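Local coordinates for protein diphosphomevalonate decarboxylase, putative (Trypanosoma brucei, PDB 2HKE) that probably catalyses the ATP-dependent decarboxylation of (R)-5-diphosphomevalonate to isopentenyl diphosphate in the mevalonate pathway of isoprenoid and sterol synthesis, at residues E59-R64 with H84-C89; K277-K282 with L307-A312. The protein carries 1 engineered substitution. One frame throughout, in Å; residues are numbered along the deposited sequence.

Contact 1: residues E59-R64 with H84-C89; sequences ETDTLR and HLRSTC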
ATOM      1  N   GLU A  59     -24.807 -11.593 -21.165  1.00 51.01           N
ATOM      2  CA  GLU A  59     -25.114 -10.364 -21.892  1.00 50.11           C
ATOM      3  C   GLU A  59     -24.463  -9.108 -21.298  1.00 48.80           C
ATOM      4  O   GLU A  59     -24.375  -8.084 -21.973  1.00 49.20           O
ATOM      5  CB  GLU A  59     -26.635 -10.155 -21.991  1.00 51.32           C
ATOM      6  CG  GLU A  59     -27.501 -11.415 -22.324  1.00 54.00           C
ATOM      7  CD  GLU A  59     -27.182 -12.107 -23.663  1.00 57.99           C
ATOM      8  OE1 GLU A  59     -26.909 -11.410 -24.676  1.00 60.15           O
ATOM      9  OE2 GLU A  59     -27.220 -13.370 -23.686  1.00 59.27           O
ATOM     10  N   THR A  60     -24.020  -9.160 -20.043  1.00 46.57           N
ATOM     11  CA  THR A  60     -23.206  -8.064 -19.507  1.00 44.40           C
ATOM     12  C   THR A  60     -22.035  -8.613 -18.695  1.00 41.24           C
ATOM     13  O   THR A  60     -21.971  -9.799 -18.388  1.00 39.69           O
ATOM     14  CB  THR A  60     -24.046  -7.038 -18.655  1.00 45.32           C
ATOM     15  OG1 THR A  60     -24.546  -7.662 -17.466  1.00 47.85           O
ATOM     16  CG2 THR A  60     -25.223  -6.477 -19.457  1.00 46.57           C
ATOM     17  N   ASP A  61     -21.081  -7.743 -18.392  1.00 38.35           N
ATOM     18  CA  ASP A  61     -20.005  -8.115 -17.482  1.00 36.34           C
ATOM     19  C   ASP A  61     -20.578  -8.196 -16.081  1.00 34.05           C
ATOM     20  O   ASP A  61     -21.564  -7.499 -15.774  1.00 33.23           O
ATOM     21  CB  ASP A  61     -18.910  -7.076 -17.516  1.00 35.99           C
ATOM     22  CG  ASP A  61     -18.288  -6.944 -18.883  1.00 35.49           C
ATOM     23  OD1 ASP A  61     -18.014  -7.986 -19.540  1.00 34.31           O
ATOM     24  OD2 ASP A  61     -18.104  -5.794 -19.287  1.00 34.91           O
ATOM     25  N   THR A  62     -19.977  -9.042 -15.248  1.00 31.53           N
ATOM     26  CA  THR A  62     -20.355  -9.114 -13.850  1.00 31.62           C
ATOM     27  C   THR A  62     -19.162  -8.973 -12.929  1.00 29.66           C
ATOM     28  O   THR A  62     -18.011  -9.320 -13.261  1.00 28.78           O
ATOM     29  CB  THR A  62     -21.061 -10.434 -13.500  1.00 31.06           C
ATOM     30  OG1 THR A  62     -20.118 -11.506 -13.575  1.00 31.06           O
ATOM     31  CG2 THR A  62     -22.245 -10.718 -14.452  1.00 31.52           C
ATOM     32  N   LEU A  63     -19.447  -8.482 -11.738  1.00 28.71           N
ATOM     33  CA  LEU A  63     -18.423  -8.284 -10.744  1.00 27.95           C
ATOM     34  C   LEU A  63     -18.982  -8.756  -9.419  1.00 27.82           C
ATOM     35  O   LEU A  63     -20.053  -8.326  -9.045  1.00 27.98           O
ATOM     36  CB  LEU A  63     -18.099  -6.808 -10.665  1.00 27.50           C
ATOM     37  CG  LEU A  63     -17.149  -6.374  -9.565  1.00 28.81           C
ATOM     38  CD1 LEU A  63     -15.802  -7.051  -9.736  1.00 27.42           C
ATOM     39  CD2 LEU A  63     -17.027  -4.814  -9.616  1.00 28.56           C
ATOM     40  N   ARG A  64     -18.249  -9.614  -8.727  1.00 28.12           N
ATOM     41  CA  ARG A  64     -18.612 -10.083  -7.400  1.00 29.00           C
ATOM     42  C   ARG A  64     -17.473  -9.695  -6.483  1.00 29.18           C
ATOM     43  O   ARG A  64     -16.290 -10.042  -6.731  1.00 28.78           O
ATOM     44  CB  ARG A  64     -18.805 -11.584  -7.414  1.00 28.95           C
ATOM     45  CG  ARG A  64     -19.557 -12.150  -6.186  1.00 29.37           C
ATOM     46  CD  ARG A  64     -19.816 -13.688  -6.340  1.00 29.82           C
ATOM     47  NE  ARG A  64     -20.883 -14.010  -7.268  0.50 29.42           N
ATOM     48  CZ  ARG A  64     -22.187 -13.984  -6.974  0.50 30.85           C
ATOM     49  NH1 ARG A  64     -22.617 -13.632  -5.763  0.50 31.25           N
ATOM     50  NH2 ARG A  64     -23.067 -14.310  -7.905  0.50 30.30           N
ATOM     51  N   HIS A  84     -10.478   0.442 -21.272  1.00 24.35           N
ATOM     52  CA  HIS A  84      -9.098   0.468 -21.716  1.00 25.02           C
ATOM     53  C   HIS A  84      -8.652  -0.946 -22.134  1.00 24.59           C
ATOM     54  O   HIS A  84      -7.947  -1.122 -23.132  1.00 23.60           O
ATOM     55  CB  HIS A  84      -8.177   1.017 -20.649  1.00 25.31           C
ATOM     56  CG  HIS A  84      -6.792   1.232 -21.144  1.00 27.18           C
ATOM     57  ND1 HIS A  84      -6.525   2.071 -22.208  1.00 34.61           N
ATOM     58  CD2 HIS A  84      -5.617   0.677 -20.794  1.00 32.86           C
ATOM     59  CE1 HIS A  84      -5.232   2.031 -22.475  1.00 33.95           C
ATOM     60  NE2 HIS A  84      -4.655   1.207 -21.626  1.00 33.50           N
ATOM     61  N   LEU A  85      -9.116  -1.927 -21.392  1.00 24.89           N
ATOM     62  CA  LEU A  85      -8.716  -3.297 -21.621  1.00 25.23           C
ATOM     63  C   LEU A  85      -9.195  -3.726 -23.010  1.00 25.99           C
ATOM     64  O   LEU A  85      -8.441  -4.277 -23.796  1.00 27.27           O
ATOM     65  CB  LEU A  85      -9.313  -4.172 -20.536  1.00 24.70           C
ATOM     66  CG  LEU A  85      -9.112  -5.670 -20.606  1.00 26.44           C
ATOM     67  CD1 LEU A  85      -7.656  -6.068 -20.175  1.00 24.68           C
ATOM     68  CD2 LEU A  85     -10.216  -6.343 -19.757  1.00 25.32           C
ATOM     69  N   ARG A  86     -10.453  -3.446 -23.307  1.00 25.44           N
ATOM     70  CA  ARG A  86     -11.048  -3.842 -24.555  1.00 27.77           C
ATOM     71  C   ARG A  86     -10.618  -3.057 -25.771  1.00 27.18           C
ATOM     72  O   ARG A  86     -10.903  -3.467 -26.886  1.00 29.75           O
ATOM     73  CB  ARG A  86     -12.563  -3.802 -24.443  1.00 27.02           C
ATOM     74  CG  ARG A  86     -13.110  -4.879 -23.596  1.00 30.48           C
ATOM     75  CD  ARG A  86     -14.602  -4.916 -23.738  1.00 31.76           C
ATOM     76  NE  ARG A  86     -15.108  -6.073 -23.033  1.00 37.31           N
ATOM     77  CZ  ARG A  86     -15.834  -6.032 -21.921  1.00 33.40           C
ATOM     78  NH1 ARG A  86     -16.185  -4.885 -21.356  1.00 35.13           N
ATOM     79  NH2 ARG A  86     -16.211  -7.161 -21.396  1.00 35.34           N
ATOM     80  N   SER A  87      -9.980  -1.913 -25.578  1.00 27.72           N
ATOM     81  CA  SER A  87      -9.381  -1.179 -26.680  1.00 27.98           C
ATOM     82  C   SER A  87      -7.953  -1.586 -26.960  1.00 27.93           C
ATOM     83  O   SER A  87      -7.311  -0.994 -27.843  1.00 28.71           O
ATOM     84  CB  SER A  87      -9.423   0.325 -26.425  1.00 27.83           C
ATOM     85  OG  SER A  87      -8.535   0.741 -25.420  1.00 32.88           O
ATOM     86  N   THR A  88      -7.424  -2.528 -26.170  1.00 27.41           N
ATOM     87  CA  THR A  88      -6.045  -2.954 -26.304  1.00 26.99           C
ATOM     88  C   THR A  88      -5.964  -4.459 -26.327  1.00 27.49           C
ATOM     89  O   THR A  88      -5.025  -5.043 -25.834  1.00 28.03           O
ATOM     90  CB  THR A  88      -5.190  -2.334 -25.174  1.00 26.94           C
ATOM     91  OG1 THR A  88      -5.682  -2.770 -23.888  1.00 24.15           O
ATOM     92  CG2 THR A  88      -5.209  -0.791 -25.271  1.00 28.58           C
ATOM     93  N   CYS A  89      -6.956  -5.109 -26.916  1.00 27.89           N
ATOM     94  CA  CYS A  89      -6.974  -6.555 -26.960  1.00 28.40           C
ATOM     95  C   CYS A  89      -7.450  -7.037 -28.336  1.00 28.89           C
ATOM     96  O   CYS A  89      -7.985  -6.252 -29.098  1.00 28.84           O
ATOM     97  CB  CYS A  89      -7.828  -7.106 -25.837  1.00 28.65           C
ATOM     98  SG  CYS A  89      -9.580  -7.001 -26.160  1.00 30.43           S
TER
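Asp61 OD1 is gripped from two quarters, by Arg86 NH2 across the contact at 2.7 Å and by the backbone N of Val98. The first of these belongs to an end-on, bidentate salt bridge near the surface of the N-terminal domain of this GHMP-superfamily enzyme, joining the loop that leads into strand 62-65 to Arg86, in the segment 84-89 that follows from helix 76-86. The second oxygen completes the pairing, since Arg86 NH1 donates to Asp61 OD2 at 3.0 Å. A weak third bond runs diagonally from Arg86 NH2 to Asp61 OD2, 3.1 Å long. Both oxygens are approached on their syn sides, and the carboxylate and guanidinium planes lie only 9° apart, so the two flat groups meet edge to edge.

The side chains reach for each other from opposite directions. Their backbones stay well separated, with the CA atoms of Asp61 and Arg86 12.2 Å apart; most of that span is bridged by the arginine, whose chain runs extended from CG to NE. The same neighbourhood gives each partner another bond: Arg86 NH2 also donates to Lys96 O, while Val98 and Phe130 touch the arginine side chain. Each main grip enters slightly tilted from the carboxylate plane, by 20° at Asp61 OD1 and 18° at Asp61 OD2.

Contact 2: residues K277-K282 with L307-A312; sequences KAYNAK and LPEAVA
Tyr279 carries the whole of this contact for residues 277-282, bringing its phenol from helix 267-283 to Glu309 and Ala310 on helix 307-317. The two helices flank the antiparallel strands 288-291 and 298-303 in sequence, making a helix-strand-strand-helix unit of the C-terminal GHMP domain. With CG anti to the backbone N (chi1 -178°), the tyrosine ring spans the gap between segments whose nearest CA atoms, those of Tyr279 and Ala310, are 8.3 Å apart. Glu309, its CG likewise anti (chi1 -170°), reaches out to meet it with an extended chain. The tyrosine hydroxyl donates to Glu309 OE1; the modelled separation of 2.4 Å between Tyr279 OH and that oxygen is very short, and its exact value is doubtful. OE1 lies at the ring edge, near the ring plane, whereas the carboxylate stands almost perpendicular to the ring, at 87°. The one apolar touch is between Tyr279 CE2 and Ala310 CB, 4.3 Å apart. Tyr345 makes an edge-to-face ring contact with Tyr279.

One residue on, the Asn280 amide bonds to Ala287 N and Leu288 O. Just beyond the segment, Lys283 forms a salt bridge with Glu309 OE1. A lysine and, as modelled, a phenol of one helix thus converge on the same carboxylate oxygen, which would probably favour its negative charge.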
ATOM      1  N   LYS A 277      10.307   7.822  18.004  1.00 19.21           N
ATOM      2  CA  LYS A 277      11.298   8.871  18.200  1.00 20.37           C
ATOM      3  C   LYS A 277      12.109   8.683  19.476  1.00 20.40           C
ATOM      4  O   LYS A 277      13.341   8.836  19.483  1.00 19.41           O
ATOM      5  CB  LYS A 277      10.617  10.242  18.220  1.00 20.75           C
ATOM      6  CG  LYS A 277      10.169  10.682  16.840  1.00 21.98           C
ATOM      7  CD  LYS A 277       9.461  12.028  16.938  1.00 23.72           C
ATOM      8  CE  LYS A 277       9.073  12.535  15.569  1.00 28.97           C
ATOM      9  NZ  LYS A 277       8.310  13.806  15.723  1.00 31.01           N
ATOM     10  N   ALA A 278      11.415   8.350  20.559  1.00 20.07           N
ATOM     11  CA  ALA A 278      12.043   8.161  21.870  1.00 20.53           C
ATOM     12  C   ALA A 278      12.951   6.939  21.871  1.00 20.53           C
ATOM     13  O   ALA A 278      14.007   6.941  22.481  1.00 18.65           O
ATOM     14  CB  ALA A 278      10.990   7.994  22.943  1.00 20.76           C
ATOM     15  N   TYR A 279      12.550   5.897  21.152  1.00 20.22           N
ATOM     16  CA  TYR A 279      13.394   4.707  21.002  1.00 19.81           C
ATOM     17  C   TYR A 279      14.673   5.034  20.264  1.00 18.65           C
ATOM     18  O   TYR A 279      15.741   4.678  20.693  1.00 19.84           O
ATOM     19  CB  TYR A 279      12.626   3.641  20.251  1.00 20.52           C
ATOM     20  CG  TYR A 279      13.366   2.346  20.058  1.00 19.69           C
ATOM     21  CD1 TYR A 279      13.824   1.627  21.154  1.00 19.90           C
ATOM     22  CD2 TYR A 279      13.594   1.838  18.793  1.00 21.74           C
ATOM     23  CE1 TYR A 279      14.460   0.439  20.985  1.00 22.02           C
ATOM     24  CE2 TYR A 279      14.264   0.632  18.611  1.00 22.44           C
ATOM     25  CZ  TYR A 279      14.686  -0.054  19.716  1.00 21.52           C
ATOM     26  OH  TYR A 279      15.363  -1.262  19.550  1.00 24.23           O
ATOM     27  N   ASN A 280      14.566   5.720  19.147  1.00 19.15           N
ATOM     28  CA  ASN A 280      15.711   6.026  18.324  1.00 19.39           C
ATOM     29  C   ASN A 280      16.635   6.926  19.146  1.00 19.41           C
ATOM     30  O   ASN A 280      17.858   6.788  19.097  1.00 19.13           O
ATOM     31  CB  ASN A 280      15.239   6.743  17.074  1.00 19.30           C
ATOM     32  CG  ASN A 280      14.647   5.811  16.033  1.00 18.20           C
ATOM     33  OD1 ASN A 280      14.935   4.586  16.015  1.00 16.29           O
ATOM     34  ND2 ASN A 280      13.819   6.382  15.140  1.00 17.68           N
ATOM     35  N   ALA A 281      16.039   7.842  19.890  1.00 20.32           N
ATOM     36  CA  ALA A 281      16.821   8.754  20.764  1.00 20.22           C
ATOM     37  C   ALA A 281      17.652   7.953  21.790  1.00 21.43           C
ATOM     38  O   ALA A 281      18.865   8.211  21.959  1.00 21.10           O
ATOM     39  CB  ALA A 281      15.888   9.785  21.420  1.00 20.94           C
ATOM     40  N   LYS A 282      17.021   6.956  22.417  1.00 21.81           N
ATOM     41  CA  LYS A 282      17.676   6.104  23.422  1.00 23.61           C
ATOM     42  C   LYS A 282      18.727   5.208  22.802  1.00 23.73           C
ATOM     43  O   LYS A 282      19.780   4.967  23.377  1.00 24.48           O
ATOM     44  CB  LYS A 282      16.691   5.173  24.103  1.00 26.66           C
ATOM     45  CG  LYS A 282      15.980   5.641  25.259  1.00 31.62           C
ATOM     46  CD  LYS A 282      16.860   5.902  26.516  1.00 33.37           C
ATOM     47  CE  LYS A 282      15.891   6.256  27.632  1.00 34.22           C
ATOM     48  NZ  LYS A 282      16.413   7.334  28.535  1.00 37.41           N
ATOM     49  N   LEU A 307      14.773  -6.003  14.654  1.00 19.80           N
ATOM     50  CA  LEU A 307      13.332  -6.131  14.748  1.00 18.74           C
ATOM     51  C   LEU A 307      12.912  -6.699  16.109  1.00 19.23           C
ATOM     52  O   LEU A 307      11.941  -6.220  16.664  1.00 19.13           O
ATOM     53  CB  LEU A 307      12.772  -6.945  13.590  1.00 19.69           C
ATOM     54  CG  LEU A 307      11.234  -7.078  13.521  1.00 19.84           C
ATOM     55  CD1 LEU A 307      10.740  -7.168  12.056  1.00 19.01           C
ATOM     56  CD2 LEU A 307      10.633  -8.177  14.392  1.00 18.37           C
ATOM     57  N   PRO A 308      13.553  -7.786  16.599  1.00 18.93           N
ATOM     58  CA  PRO A 308      13.080  -8.332  17.889  1.00 19.81           C
ATOM     59  C   PRO A 308      13.070  -7.339  19.010  1.00 19.81           C
ATOM     60  O   PRO A 308      12.039  -7.277  19.747  1.00 19.50           O
ATOM     61  CB  PRO A 308      14.045  -9.496  18.143  1.00 20.44           C
ATOM     62  CG  PRO A 308      14.300  -9.963  16.669  1.00 19.61           C
ATOM     63  CD  PRO A 308      14.615  -8.645  16.063  1.00 20.44           C
ATOM     64  N   GLU A 309      14.130  -6.543  19.145  1.00 20.66           N
ATOM     65  CA  GLU A 309      14.165  -5.539  20.211  1.00 21.60           C
ATOM     66  C   GLU A 309      13.087  -4.524  19.986  1.00 20.92           C
ATOM     67  O   GLU A 309      12.417  -4.112  20.944  1.00 21.88           O
ATOM     68  CB  GLU A 309      15.497  -4.804  20.306  1.00 22.35           C
ATOM     69  CG  GLU A 309      15.624  -3.921  21.564  1.00 22.29           C
ATOM     70  CD  GLU A 309      16.947  -3.225  21.659  1.00 26.67           C
ATOM     71  OE1 GLU A 309      17.104  -2.149  21.014  1.00 30.96           O
ATOM     72  OE2 GLU A 309      17.837  -3.774  22.355  1.00 28.23           O
ATOM     73  N   ALA A 310      12.946  -4.081  18.739  1.00 20.16           N
ATOM     74  CA  ALA A 310      11.925  -3.077  18.412  1.00 20.24           C
ATOM     75  C   ALA A 310      10.520  -3.554  18.808  1.00 19.15           C
ATOM     76  O   ALA A 310       9.753  -2.813  19.419  1.00 18.55           O
ATOM     77  CB  ALA A 310      12.035  -2.666  16.880  1.00 18.47           C
ATOM     78  N   VAL A 311      10.183  -4.791  18.470  1.00 18.48           N
ATOM     79  CA  VAL A 311       8.894  -5.343  18.763  1.00 18.58           C
ATOM     80  C   VAL A 311       8.723  -5.541  20.285  1.00 20.08           C
ATOM     81  O   VAL A 311       7.653  -5.209  20.831  1.00 20.08           O
ATOM     82  CB  VAL A 311       8.631  -6.618  17.978  1.00 18.35           C
ATOM     83  CG1 VAL A 311       7.316  -7.268  18.442  1.00 19.70           C
ATOM     84  CG2 VAL A 311       8.641  -6.337  16.475  1.00 18.58           C
ATOM     85  N   ALA A 312       9.780  -5.986  20.966  1.00 19.98           N
ATOM     86  CA  ALA A 312       9.763  -6.074  22.444  1.00 20.32           C
ATOM     87  C   ALA A 312       9.467  -4.706  23.074  1.00 20.04           C
ATOM     88  O   ALA A 312       8.678  -4.601  24.040  1.00 20.31           O
ATOM     89  CB  ALA A 312      11.109  -6.617  23.001  1.00 20.96           C
TER

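The two contacts belong to different domains, on opposite sides of the chain's centre, with their own centres about 49 Å apart and no atoms touching. Contact 1 is a surface contact between a loop entering a strand and the segment 84-89, made by charged groups alone. Contact 2 is buried and joins two helices, mixing a polar bond with an apolar touch between a ring carbon and a methyl. Both rely on a carboxylate oxygen with more than one donor, but the donors differ: a guanidinium and a strand backbone in contact 1, a lysine and, at a doubtfully short distance, a phenol of one helix in contact 2. No secondary-structure element is shared between them.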